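3'3'-cGAMP-specific phosphodiesterase 3 (PDB 5Z7C) is a mostly helical member of the HD-domain superfamily that carries two regions of this family in a single chain. Local coordinates at residues Ile27-Ala32 and Ala326-Ile331; Ile50-Gly55 and Phe70-Lys75; Glu145-Arg150 and Ser173-Trp178; Ala199-Val204 and Lys232-Val237; Glu185-Lys188 and Ile192-Phe195. The protein carries 2 engineered substitutions. All blocks are in the same frame, centred on the assembly; numbering follows the deposited sequence.

Overall arrangement
The chain is mainly helical, and its contacts show how one protein joins elements near and far in sequence. Contact 1 bridges the greatest sequence separation and lies about 5 Å, centre to centre, from the middle of the chain, where helix 22-35 meets the later HD region beside its His-Asp pair. The other four touch or adjoin one another, with centres 10 to 17 Å apart. Contacts 2 and 4, 10 Å apart, share an apolar interior in which I54 packs on L233 and L72 on A199. Contacts 3 and 5, also 10 Å apart, join through the loop between helices 165-168 and 194-211. Contact 5 leads directly into the helix that contact 4 uses, and T30 and I27 link contact 1 to L73 of contact 2.

Contact 1. Residues Ile27-Ala32 and Ala326-Ile331; sequences ISLTTA and ALLHDI
No ring takes part where L29 and A32 of helix 22-35 meet L328 and I331; the flat group nearby, the imidazole of H329, has A326 O in its plane at one edge. H329 ND1 donates to that carbonyl at 2.6 Å with an N-H...O angle of 137°, while NE2 bonds to D411. The ring is held from two nitrogens, apart from a touching surface that is entirely aliphatic. With D330, H329 forms the His-Asp pair from which HD domains take their name. L29 CD2 serves both partners, lying 4.5 Å from L328 CD2 and equally far from I331 CD1. About a turn further along, A32 CB lies 4.2 Å from I331 CG2. The isoleucine can offer both branches because CG2 stands anti to its backbone N (chi1 -46° for CG1), which sends CG2 to the alanine and leaves CD1 for the leucine. L328 and I331 are the first and last residues of a type I beta turn, so the turn presents both side chains to helix 22-35. Around this buried junction, helix 358-369 adds L369 against L29 and L328, and helix 273-290 adds V287 against I331, while helix 43-56 packs on I27, T30 and T31.

Contact 2. Residues Ile50-Gly55 and Phe70-Lys75; sequences IGMHIG and FTLLLK
Between G51 and M52 of helix 43-56 and L72 of helix 62-73 the joining surface is small, and a walk along F70-K75 shows why. F70 starts the segment with its CB directed away from the other helix, its ring meeting F163, and T71 packs on F195. L72 turns toward the partner helix and carries the contact. Its CD1 lies 3.7 Å from G51 CA and 3.7 Å from M52 N, and its CD2 is 3.9 Å from the same G51 CA, so both methyls of the fork rest on the main chain at G51. CG lies anti to the carbonyl carbon (chi1 -70°), which carries both methyls out to that backbone. M52 closes one flank: its CG comes within 4.1 Å of L72 CD1, and its chain, bent at chi2 and chi3, crosses the leucine obliquely. L73 touches C48, L74 leaves the helical conformation, and K75 touches H43 and C47. This is close packing of two successive helices at a glycine, in the mainly helical N-terminal part of the chain, the CA atoms of G51 and L72 being 6.9 Å apart. The chemistry is van der Waals packing, in a buried place where close fit does the joining.

Contact 3. Residues Glu145-Arg150 and Ser173-Trp178; sequences ELIQTR and SLDEHW
D175 is the residue most buried by this contact, and I147 and R150 share it from a single helix. The setting is a mainly helical HD-domain region in which a type I beta turn, S173 to E176, is laid against the side of helix 141-160. D175 occupies the third position of that turn and directs its carboxylate to the helix, where one oxygen does all the touching. OD2 lies 3.6 Å from R150 NH1, a long salt bridge, and 3.9 Å from I147 CD1. The carboxylate and guanidinium planes stand 67° apart, so the two groups do not lie flat side by side as in a paired, bidentate bridge; the oxygen comes to NH1 obliquely and the side chains cross at about a right angle. R150 reaches it with CG anti to the backbone N (chi1 165°) and a bend at chi3 that sets the guanidinium beside I147 CD1. There I147 helps to place it: the isoleucine CD1 sits 3.7 Å above one face of the guanidinium, offset toward the rim. NH1 and the methyl thus approach the same aspartate oxygen from neighbouring directions. The meeting lies at the surface, so the attraction across it is probably modest. L174 of the turn packs on A199, and H177 beyond it stacks on W228, both tying the loop to the body of the region. D175 O lies 3.6 Å above one face of the H177 ring, offset toward the rim.

Contact 4. Residues Ala199-Val204 and Lys232-Val237; sequences ALLAQV and KLVEVV
L201 is the single side chain of helix 194-211 that meets helix 231-242 in this contact, and its path from base to tip explains the fit. CB leaves the backbone toward the other helix but makes no close approach to it. CG, set anti to the backbone N (chi1 167°), comes 4.3 Å from V237 CG2. CD2 is the branch that touches: it is 3.6 Å from L233 CB, 3.9 Å from V237 CG2 and 4.4 Å from V234 CG2. The methyl also lies 4.0 Å from V234 N, close over the main chain. L201 slides past L233 in the opposite direction, but it and V237 reach for each other tip to tip. One leucine tip is thus received among three residues that span a turn of the partner helix. I221 of helix 214-224 packs on L201, V234 and V237 alike, and I54 of helix 43-56 touches L233, so the group is enclosed by further helices. The segment axes approach to 10.7 Å and cross at -43°. This is an inclined helix-helix packing in which one leucine sits among i, i+1 and i+4 of its partner, part of the helical interior of the HD-domain region.

Contact 5. Residues Glu185-Lys188 and Ile192-Phe195; sequences EQRK and IPLF
E185 OE1 is held by two nitrogens of R187, the residue whose aliphatic part packs on I192 and P193. R187 NE donates to it at 2.9 Å with an N-H...O angle of 149°, forming a salt bridge, and NH2 adds a weaker bond at 3.3 Å. Both reach the same oxygen, and NE meets it from above the carboxylate plane, 49° out of it, so this is a bridge gripped at one oxygen rather than an in-plane pair. The motif is a short loop that doubles back on itself just before helix 194-211 of the HD-domain region, with P193 at the N-cap position and the CA atoms of R187 and I192 only 5.7 Å apart. R187 runs extended from CG to NE, and its methylenes lie between the salt bridge at the far end and the loop's apolar return. Near the root, R187 CB is 3.9 Å from I192 CG1; further out, R187 CD comes to 4.4 Å from P193 CD. The guanidinium has another, weak link to A191 O through NH1, and the arginine also touches S173 and E176, earlier in the same loop. I192 is the buried member of the group. Its CG1, beside the backbone N (chi1 -50°), is carried over the R187 main chain, and its CD1 lies 3.9 Å from R187 O. The guanidinium makes the polar contacts and the aliphatic part, CB and CD, the apolar ones. The main chain of the next residue is also near, K188 C lying 4.2 Å from I192 CG1.

Contact 1. Residues Ile27-Ala32 and Ala326-Ile331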
# COMPACT_ATOMS: atom_id res chain seq x y z
N ILE A 27 -0.82 -0.25 -9.84
CA ILE A 27 -2.17 0.06 -9.52
C ILE A 27 -2.60 -0.84 -8.41
O ILE A 27 -3.27 -0.43 -7.50
CB ILE A 27 -3.04 -0.13 -10.75
CG1 ILE A 27 -2.72 0.96 -11.75
CG2 ILE A 27 -4.47 -0.07 -10.41
CD1 ILE A 27 -3.61 1.03 -12.91
N SER A 28 -2.26 -2.10 -8.51
CA SER A 28 -2.67 -3.04 -7.52
C SER A 28 -2.08 -2.77 -6.18
O SER A 28 -2.74 -2.84 -5.18
CB SER A 28 -2.23 -4.40 -7.96
OG SER A 28 -3.23 -5.02 -8.71
N LEU A 29 -0.79 -2.56 -6.15
CA LEU A 29 -0.10 -2.30 -4.93
C LEU A 29 -0.57 -1.01 -4.37
O LEU A 29 -0.65 -0.83 -3.19
CB LEU A 29 1.39 -2.23 -5.18
CG LEU A 29 2.08 -3.55 -5.43
CD1 LEU A 29 3.54 -3.41 -5.36
CD2 LEU A 29 1.61 -4.59 -4.49
N THR A 30 -0.79 -0.07 -5.24
CA THR A 30 -1.21 1.25 -4.84
C THR A 30 -2.58 1.21 -4.21
O THR A 30 -2.83 1.86 -3.22
CB THR A 30 -1.03 2.22 -6.02
OG1 THR A 30 0.34 2.26 -6.38
CG2 THR A 30 -1.53 3.62 -5.77
N THR A 31 -3.47 0.47 -4.82
CA THR A 31 -4.80 0.37 -4.31
C THR A 31 -4.80 -0.22 -2.94
O THR A 31 -5.54 0.20 -2.08
CB THR A 31 -5.60 -0.51 -5.20
OG1 THR A 31 -5.64 0.08 -6.49
CG2 THR A 31 -7.00 -0.64 -4.71
N ALA A 32 -4.05 -1.28 -2.75
CA ALA A 32 -4.05 -1.94 -1.48
C ALA A 32 -3.49 -1.09 -0.36
O ALA A 32 -4.10 -0.97 0.67
CB ALA A 32 -3.29 -3.19 -1.59
N ALA A 326 4.63 -13.42 -0.13
CA ALA A 326 4.38 -13.52 1.29
C ALA A 326 4.37 -12.17 1.94
O ALA A 326 3.54 -11.90 2.76
CB ALA A 326 5.40 -14.38 1.92
N LEU A 327 5.35 -11.35 1.61
CA LEU A 327 5.34 -9.99 2.04
C LEU A 327 4.20 -9.19 1.44
O LEU A 327 3.53 -8.47 2.13
CB LEU A 327 6.67 -9.35 1.70
CG LEU A 327 6.70 -7.84 1.59
CD1 LEU A 327 5.96 -7.23 2.70
CD2 LEU A 327 8.07 -7.29 1.52
N LEU A 328 3.98 -9.32 0.15
CA LEU A 328 3.00 -8.50 -0.50
C LEU A 328 1.59 -8.70 -0.03
O LEU A 328 0.84 -7.76 0.05
CB LEU A 328 3.07 -8.63 -2.01
CG LEU A 328 4.34 -8.16 -2.69
CD1 LEU A 328 4.21 -8.24 -4.16
CD2 LEU A 328 4.76 -6.82 -2.26
N HIS A 329 1.21 -9.92 0.28
CA HIS A 329 -0.17 -10.22 0.62
C HIS A 329 -0.61 -9.47 1.86
O HIS A 329 -1.76 -9.20 2.05
CB HIS A 329 -0.42 -11.72 0.72
CG HIS A 329 -0.21 -12.29 2.09
ND1 HIS A 329 1.01 -12.29 2.72
CD2 HIS A 329 -1.07 -12.89 2.93
CE1 HIS A 329 0.89 -12.85 3.90
NE2 HIS A 329 -0.37 -13.23 4.05
N ASP A 330 0.35 -9.15 2.70
CA ASP A 330 0.11 -8.41 3.92
C ASP A 330 -0.36 -7.00 3.66
O ASP A 330 -1.05 -6.42 4.45
CB ASP A 330 1.36 -8.39 4.77
CG ASP A 330 1.53 -9.66 5.55
OD1 ASP A 330 0.50 -10.27 5.89
OD2 ASP A 330 2.68 -10.04 5.79
N ILE A 331 -0.03 -6.45 2.51
CA ILE A 331 -0.39 -5.08 2.24
C ILE A 331 -1.90 -4.93 2.26
O ILE A 331 -2.61 -5.78 1.76
CB ILE A 331 0.19 -4.62 0.95
CG1 ILE A 331 1.65 -5.06 0.89
CG2 ILE A 331 0.10 -3.15 0.87
CD1 ILE A 331 2.50 -4.35 -0.09

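Contact 2. Residues Ile50-Gly55 and Phe70-Lys75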
# COMPACT_ATOMS: atom_id res chain seq x y z
N ILE A 50 -8.64 11.30 -12.85
CA ILE A 50 -8.84 12.73 -12.91
C ILE A 50 -7.59 13.45 -13.31
O ILE A 50 -7.61 14.28 -14.16
CB ILE A 50 -9.27 13.25 -11.55
CG1 ILE A 50 -10.60 12.65 -11.16
CG2 ILE A 50 -9.42 14.75 -11.55
CD1 ILE A 50 -10.92 12.84 -9.75
N GLY A 51 -6.48 13.13 -12.68
CA GLY A 51 -5.24 13.80 -12.96
C GLY A 51 -4.71 13.62 -14.35
O GLY A 51 -4.13 14.51 -14.89
N MET A 52 -4.85 12.44 -14.90
CA MET A 52 -4.39 12.20 -16.25
C MET A 52 -5.21 13.03 -17.20
O MET A 52 -4.71 13.59 -18.14
CB MET A 52 -4.42 10.72 -16.59
CG MET A 52 -3.24 9.96 -16.06
SD MET A 52 -1.69 10.56 -16.49
CE MET A 52 -1.61 9.93 -18.07
N HIS A 53 -6.49 13.10 -16.95
CA HIS A 53 -7.36 13.90 -17.78
C HIS A 53 -7.08 15.38 -17.76
O HIS A 53 -7.26 16.03 -18.75
CB HIS A 53 -8.80 13.62 -17.45
CG HIS A 53 -9.33 12.41 -18.12
ND1 HIS A 53 -9.46 11.20 -17.48
CD2 HIS A 53 -9.75 12.20 -19.38
CE1 HIS A 53 -9.95 10.31 -18.31
NE2 HIS A 53 -10.13 10.89 -19.47
N ILE A 54 -6.72 15.93 -16.62
CA ILE A 54 -6.33 17.30 -16.57
C ILE A 54 -5.09 17.44 -17.37
O ILE A 54 -4.94 18.36 -18.12
CB ILE A 54 -6.05 17.71 -15.14
CG1 ILE A 54 -7.32 17.72 -14.35
CG2 ILE A 54 -5.50 19.07 -15.07
CD1 ILE A 54 -7.06 17.70 -12.91
N GLY A 55 -4.16 16.55 -17.18
CA GLY A 55 -2.90 16.63 -17.87
C GLY A 55 -3.08 16.48 -19.34
O GLY A 55 -2.37 17.05 -20.13
N PHE A 70 2.43 8.12 -12.70
CA PHE A 70 3.00 7.62 -11.49
C PHE A 70 2.93 8.53 -10.29
O PHE A 70 2.70 8.09 -9.20
CB PHE A 70 4.35 7.00 -11.78
CG PHE A 70 4.25 5.77 -12.62
CD1 PHE A 70 3.65 4.66 -12.15
CD2 PHE A 70 4.70 5.75 -13.90
CE1 PHE A 70 3.53 3.57 -12.92
CE2 PHE A 70 4.57 4.65 -14.65
CZ PHE A 70 3.99 3.57 -14.16
N THR A 71 3.07 9.83 -10.50
CA THR A 71 3.02 10.75 -9.40
C THR A 71 1.67 10.58 -8.80
O THR A 71 1.53 10.54 -7.61
CB THR A 71 3.19 12.18 -9.90
OG1 THR A 71 4.54 12.39 -10.26
CG2 THR A 71 2.89 13.15 -8.85
N LEU A 72 0.65 10.49 -9.62
CA LEU A 72 -0.69 10.38 -9.12
C LEU A 72 -0.91 9.13 -8.33
O LEU A 72 -1.58 9.15 -7.34
CB LEU A 72 -1.68 10.40 -10.26
CG LEU A 72 -1.85 11.71 -10.99
CD1 LEU A 72 -2.44 11.47 -12.31
CD2 LEU A 72 -2.72 12.62 -10.21
N LEU A 73 -0.42 8.03 -8.83
CA LEU A 73 -0.53 6.75 -8.17
C LEU A 73 0.21 6.65 -6.87
O LEU A 73 -0.23 6.05 -5.95
CB LEU A 73 -0.07 5.66 -9.12
CG LEU A 73 -0.83 5.38 -10.40
CD1 LEU A 73 -0.14 4.40 -11.23
CD2 LEU A 73 -2.18 4.89 -10.12
N LEU A 74 1.36 7.27 -6.82
CA LEU A 74 2.26 7.15 -5.71
C LEU A 74 2.25 8.32 -4.75
O LEU A 74 3.17 8.47 -4.00
CB LEU A 74 3.66 7.03 -6.23
CG LEU A 74 4.05 5.72 -6.87
CD1 LEU A 74 5.43 5.85 -7.35
CD2 LEU A 74 3.97 4.66 -5.86
N LYS A 75 1.22 9.13 -4.77
CA LYS A 75 1.24 10.34 -3.99
C LYS A 75 1.33 10.11 -2.49
O LYS A 75 1.98 10.84 -1.78
CB LYS A 75 0.05 11.22 -4.33
CG LYS A 75 -1.23 10.65 -3.94
CD LYS A 75 -2.32 11.24 -4.75
CE LYS A 75 -3.50 11.54 -3.92
NZ LYS A 75 -4.27 10.33 -3.63

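Contact 3. Residues Glu145-Arg150 and Ser173-Trp178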
# COMPACT_ATOMS: atom_id res chain seq x y z
N GLU A 145 6.40 19.24 10.50
CA GLU A 145 7.20 18.05 10.62
C GLU A 145 6.54 16.90 9.95
O GLU A 145 7.18 16.08 9.34
CB GLU A 145 7.47 17.72 12.07
CG GLU A 145 8.51 18.58 12.71
CD GLU A 145 9.78 18.58 11.95
OE1 GLU A 145 10.27 17.49 11.65
OE2 GLU A 145 10.31 19.66 11.66
N LEU A 146 5.25 16.80 10.10
CA LEU A 146 4.53 15.71 9.56
C LEU A 146 4.62 15.67 8.07
O LEU A 146 4.87 14.63 7.49
CB LEU A 146 3.09 15.93 9.90
CG LEU A 146 2.28 14.69 10.05
CD1 LEU A 146 2.92 13.86 11.06
CD2 LEU A 146 0.96 15.11 10.50
N ILE A 147 4.37 16.79 7.43
CA ILE A 147 4.43 16.83 6.00
C ILE A 147 5.83 16.56 5.53
O ILE A 147 6.02 15.82 4.60
CB ILE A 147 3.98 18.18 5.47
CG1 ILE A 147 2.53 18.40 5.78
CG2 ILE A 147 4.11 18.26 4.01
CD1 ILE A 147 1.69 17.31 5.36
N GLN A 148 6.80 17.17 6.15
CA GLN A 148 8.12 17.12 5.63
C GLN A 148 8.56 15.70 5.61
O GLN A 148 9.24 15.25 4.72
CB GLN A 148 9.03 17.88 6.56
CG GLN A 148 10.48 17.69 6.29
CD GLN A 148 10.94 18.44 5.10
OE1 GLN A 148 10.20 19.21 4.52
NE2 GLN A 148 12.18 18.23 4.73
N THR A 149 8.19 15.00 6.65
CA THR A 149 8.56 13.62 6.75
C THR A 149 7.88 12.83 5.68
O THR A 149 8.50 12.03 5.04
CB THR A 149 8.21 13.10 8.13
OG1 THR A 149 9.11 13.66 9.07
CG2 THR A 149 8.36 11.63 8.22
N ARG A 150 6.59 13.03 5.52
CA ARG A 150 5.83 12.26 4.56
C ARG A 150 6.28 12.52 3.16
O ARG A 150 6.40 11.62 2.36
CB ARG A 150 4.38 12.66 4.71
CG ARG A 150 3.48 12.26 3.60
CD ARG A 150 2.33 13.15 3.55
NE ARG A 150 1.63 13.13 4.81
CZ ARG A 150 0.45 13.71 5.02
NH1 ARG A 150 -0.15 14.35 4.04
NH2 ARG A 150 -0.12 13.64 6.21
N SER A 173 6.05 17.89 -3.30
CA SER A 173 5.41 19.18 -3.24
C SER A 173 3.93 19.04 -3.34
O SER A 173 3.25 19.96 -3.67
CB SER A 173 5.92 20.06 -4.34
OG SER A 173 7.25 20.42 -4.11
N LEU A 174 3.41 17.89 -3.00
CA LEU A 174 2.02 17.64 -3.18
C LEU A 174 1.25 18.64 -2.39
O LEU A 174 0.23 19.10 -2.81
CB LEU A 174 1.72 16.26 -2.65
CG LEU A 174 0.31 15.73 -2.64
CD1 LEU A 174 -0.18 15.63 -4.02
CD2 LEU A 174 0.21 14.43 -2.00
N ASP A 175 1.75 18.97 -1.22
CA ASP A 175 0.99 19.72 -0.26
C ASP A 175 1.28 21.20 -0.27
O ASP A 175 0.88 21.92 0.61
CB ASP A 175 1.17 19.13 1.11
CG ASP A 175 0.37 17.89 1.29
OD1 ASP A 175 -0.85 17.94 1.12
OD2 ASP A 175 0.93 16.84 1.60
N GLU A 176 2.00 21.65 -1.27
CA GLU A 176 2.13 23.04 -1.52
C GLU A 176 0.83 23.57 -2.06
O GLU A 176 0.02 22.84 -2.59
CB GLU A 176 3.26 23.30 -2.46
CG GLU A 176 4.50 22.55 -2.11
CD GLU A 176 5.32 23.20 -1.03
OE1 GLU A 176 4.76 23.95 -0.24
OE2 GLU A 176 6.52 22.95 -0.96
N HIS A 177 0.65 24.86 -1.90
CA HIS A 177 -0.58 25.53 -2.23
C HIS A 177 -0.22 26.67 -3.12
O HIS A 177 0.87 27.18 -3.06
CB HIS A 177 -1.21 26.09 -0.97
CG HIS A 177 -1.89 25.07 -0.13
ND1 HIS A 177 -2.13 23.79 -0.57
CD2 HIS A 177 -2.42 25.14 1.10
CE1 HIS A 177 -2.76 23.12 0.37
NE2 HIS A 177 -2.94 23.92 1.40
N TRP A 178 -1.17 27.08 -3.93
CA TRP A 178 -0.92 28.05 -4.96
C TRP A 178 -0.46 29.35 -4.37
O TRP A 178 0.45 29.98 -4.88
CB TRP A 178 -2.20 28.28 -5.71
CG TRP A 178 -2.07 29.13 -6.86
CD1 TRP A 178 -2.69 30.30 -7.06
CD2 TRP A 178 -1.29 28.88 -8.02
NE1 TRP A 178 -2.33 30.81 -8.26
CE2 TRP A 178 -1.47 29.95 -8.87
CE3 TRP A 178 -0.44 27.86 -8.41
CZ2 TRP A 178 -0.85 30.03 -10.09
CZ3 TRP A 178 0.17 27.95 -9.61
CH2 TRP A 178 -0.03 29.02 -10.44

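Contact 4. Residues Ala199-Val204 and Lys232-Val237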
# COMPACT_ATOMS: atom_id res chain seq x y z
N ALA A 199 -2.07 16.84 -9.06
CA ALA A 199 -2.36 15.79 -8.12
C ALA A 199 -3.17 16.24 -6.95
O ALA A 199 -4.10 15.58 -6.58
CB ALA A 199 -1.11 15.17 -7.66
N LEU A 200 -2.79 17.35 -6.35
CA LEU A 200 -3.51 17.82 -5.19
C LEU A 200 -4.92 18.16 -5.55
O LEU A 200 -5.84 17.86 -4.85
CB LEU A 200 -2.83 19.05 -4.63
CG LEU A 200 -3.47 19.77 -3.45
CD1 LEU A 200 -3.47 18.83 -2.33
CD2 LEU A 200 -2.74 20.99 -3.06
N LEU A 201 -5.06 18.83 -6.67
CA LEU A 201 -6.35 19.21 -7.13
C LEU A 201 -7.16 17.99 -7.43
O LEU A 201 -8.31 17.90 -7.08
CB LEU A 201 -6.21 20.02 -8.38
CG LEU A 201 -7.47 20.23 -9.17
CD1 LEU A 201 -8.58 20.62 -8.29
CD2 LEU A 201 -7.21 21.27 -10.15
N ALA A 202 -6.54 17.03 -8.08
CA ALA A 202 -7.24 15.84 -8.45
C ALA A 202 -7.71 15.17 -7.22
O ALA A 202 -8.80 14.67 -7.16
CB ALA A 202 -6.34 14.95 -9.15
N GLN A 203 -6.84 15.13 -6.23
CA GLN A 203 -7.11 14.44 -5.00
C GLN A 203 -8.25 15.01 -4.21
O GLN A 203 -9.08 14.29 -3.73
CB GLN A 203 -5.87 14.49 -4.16
CG GLN A 203 -6.01 13.96 -2.79
CD GLN A 203 -4.94 14.45 -1.92
OE1 GLN A 203 -3.78 14.35 -2.25
NE2 GLN A 203 -5.30 15.00 -0.80
N VAL A 204 -8.25 16.31 -4.03
CA VAL A 204 -9.29 16.94 -3.26
C VAL A 204 -10.60 16.72 -3.95
O VAL A 204 -11.59 16.46 -3.31
CB VAL A 204 -9.04 18.41 -3.12
CG1 VAL A 204 -10.13 19.05 -2.37
CG2 VAL A 204 -7.76 18.62 -2.41
N LYS A 232 -5.89 27.90 -13.31
CA LYS A 232 -5.96 27.39 -14.65
C LYS A 232 -6.38 25.95 -14.65
O LYS A 232 -7.18 25.54 -15.46
CB LYS A 232 -4.60 27.51 -15.30
CG LYS A 232 -4.67 27.64 -16.77
CD LYS A 232 -3.79 26.63 -17.46
CE LYS A 232 -4.15 26.50 -18.91
NZ LYS A 232 -5.62 26.59 -19.11
N LEU A 233 -5.82 25.18 -13.74
CA LEU A 233 -6.16 23.78 -13.64
C LEU A 233 -7.59 23.61 -13.29
O LEU A 233 -8.25 22.75 -13.78
CB LEU A 233 -5.32 23.10 -12.60
CG LEU A 233 -3.82 22.99 -12.82
CD1 LEU A 233 -3.11 22.42 -11.65
CD2 LEU A 233 -3.57 22.18 -14.01
N VAL A 234 -8.08 24.47 -12.43
CA VAL A 234 -9.44 24.38 -11.96
C VAL A 234 -10.37 24.55 -13.13
O VAL A 234 -11.39 23.91 -13.22
CB VAL A 234 -9.74 25.45 -10.93
CG1 VAL A 234 -11.08 25.25 -10.38
CG2 VAL A 234 -8.76 25.36 -9.83
N GLU A 235 -9.98 25.39 -14.06
CA GLU A 235 -10.83 25.67 -15.17
C GLU A 235 -11.05 24.40 -15.90
O GLU A 235 -12.16 24.06 -16.28
CB GLU A 235 -10.09 26.60 -16.11
CG GLU A 235 -10.83 27.84 -16.48
CD GLU A 235 -9.95 28.80 -17.23
OE1 GLU A 235 -9.95 28.75 -18.47
OE2 GLU A 235 -9.25 29.59 -16.58
N VAL A 236 -9.95 23.67 -16.07
CA VAL A 236 -9.91 22.48 -16.88
C VAL A 236 -10.84 21.47 -16.32
O VAL A 236 -11.56 20.83 -17.04
CB VAL A 236 -8.54 21.90 -16.83
CG1 VAL A 236 -8.45 20.67 -17.67
CG2 VAL A 236 -7.55 22.89 -17.28
N VAL A 237 -10.82 21.32 -15.02
CA VAL A 237 -11.70 20.39 -14.41
C VAL A 237 -13.08 20.82 -14.75
O VAL A 237 -13.96 20.01 -14.93
CB VAL A 237 -11.55 20.41 -12.93
CG1 VAL A 237 -12.29 19.27 -12.33
CG2 VAL A 237 -10.11 20.36 -12.56

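Contact 5. Residues Glu185-Lys188 and Ile192-Phe195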
# COMPACT_ATOMS: atom_id res chain seq x y z
N GLU A 185 7.54 23.64 1.99
CA GLU A 185 8.42 24.70 1.57
C GLU A 185 7.77 26.04 1.29
O GLU A 185 8.45 26.99 1.00
CB GLU A 185 9.17 24.29 0.33
CG GLU A 185 10.31 23.38 0.57
CD GLU A 185 10.86 22.88 -0.72
OE1 GLU A 185 10.07 22.47 -1.57
OE2 GLU A 185 12.08 22.89 -0.89
N GLN A 186 6.46 26.11 1.38
CA GLN A 186 5.80 27.35 1.12
C GLN A 186 6.09 27.91 -0.26
O GLN A 186 6.31 29.08 -0.43
CB GLN A 186 6.22 28.33 2.17
CG GLN A 186 5.43 28.20 3.43
CD GLN A 186 5.96 27.13 4.32
OE1 GLN A 186 7.15 27.03 4.54
NE2 GLN A 186 5.07 26.32 4.84
N ARG A 187 6.09 27.03 -1.25
CA ARG A 187 6.17 27.41 -2.64
C ARG A 187 4.88 27.99 -3.09
O ARG A 187 3.83 27.60 -2.63
CB ARG A 187 6.43 26.19 -3.48
CG ARG A 187 7.80 25.67 -3.41
CD ARG A 187 7.91 24.45 -4.24
NE ARG A 187 9.16 23.79 -4.00
CZ ARG A 187 10.25 24.02 -4.71
NH1 ARG A 187 10.20 24.88 -5.69
NH2 ARG A 187 11.37 23.39 -4.44
N LYS A 188 4.95 28.94 -4.02
CA LYS A 188 3.74 29.59 -4.54
C LYS A 188 3.73 29.66 -6.06
O LYS A 188 4.77 29.84 -6.69
CB LYS A 188 3.61 31.00 -3.95
CG LYS A 188 4.93 31.66 -3.61
CD LYS A 188 4.73 32.91 -2.76
CE LYS A 188 4.06 32.58 -1.44
NZ LYS A 188 3.51 33.79 -0.78
N ILE A 192 5.62 25.80 -7.62
CA ILE A 192 5.11 24.47 -7.41
C ILE A 192 5.18 23.63 -8.65
O ILE A 192 4.74 24.06 -9.69
CB ILE A 192 3.67 24.52 -7.05
CG1 ILE A 192 3.45 25.52 -5.93
CG2 ILE A 192 3.20 23.16 -6.64
CD1 ILE A 192 2.06 25.53 -5.44
N PRO A 193 5.61 22.40 -8.54
CA PRO A 193 5.66 21.53 -9.70
C PRO A 193 4.29 21.26 -10.26
O PRO A 193 3.34 21.21 -9.54
CB PRO A 193 6.27 20.28 -9.13
CG PRO A 193 7.22 20.80 -8.21
CD PRO A 193 6.55 21.92 -7.52
N LEU A 194 4.21 21.11 -11.56
CA LEU A 194 2.94 20.95 -12.22
C LEU A 194 2.24 19.70 -11.79
O LEU A 194 1.03 19.69 -11.68
CB LEU A 194 3.13 20.99 -13.72
CG LEU A 194 1.89 20.71 -14.54
CD1 LEU A 194 0.93 21.81 -14.45
CD2 LEU A 194 2.28 20.53 -15.92
N PHE A 195 2.98 18.64 -11.56
CA PHE A 195 2.37 17.39 -11.17
C PHE A 195 1.67 17.47 -9.84
O PHE A 195 0.58 16.98 -9.68
CB PHE A 195 3.37 16.25 -11.21
CG PHE A 195 3.96 16.02 -12.56
CD1 PHE A 195 3.33 16.44 -13.68
CD2 PHE A 195 5.16 15.40 -12.70
CE1 PHE A 195 3.88 16.25 -14.88
CE2 PHE A 195 5.70 15.22 -13.91
CZ PHE A 195 5.06 15.64 -14.99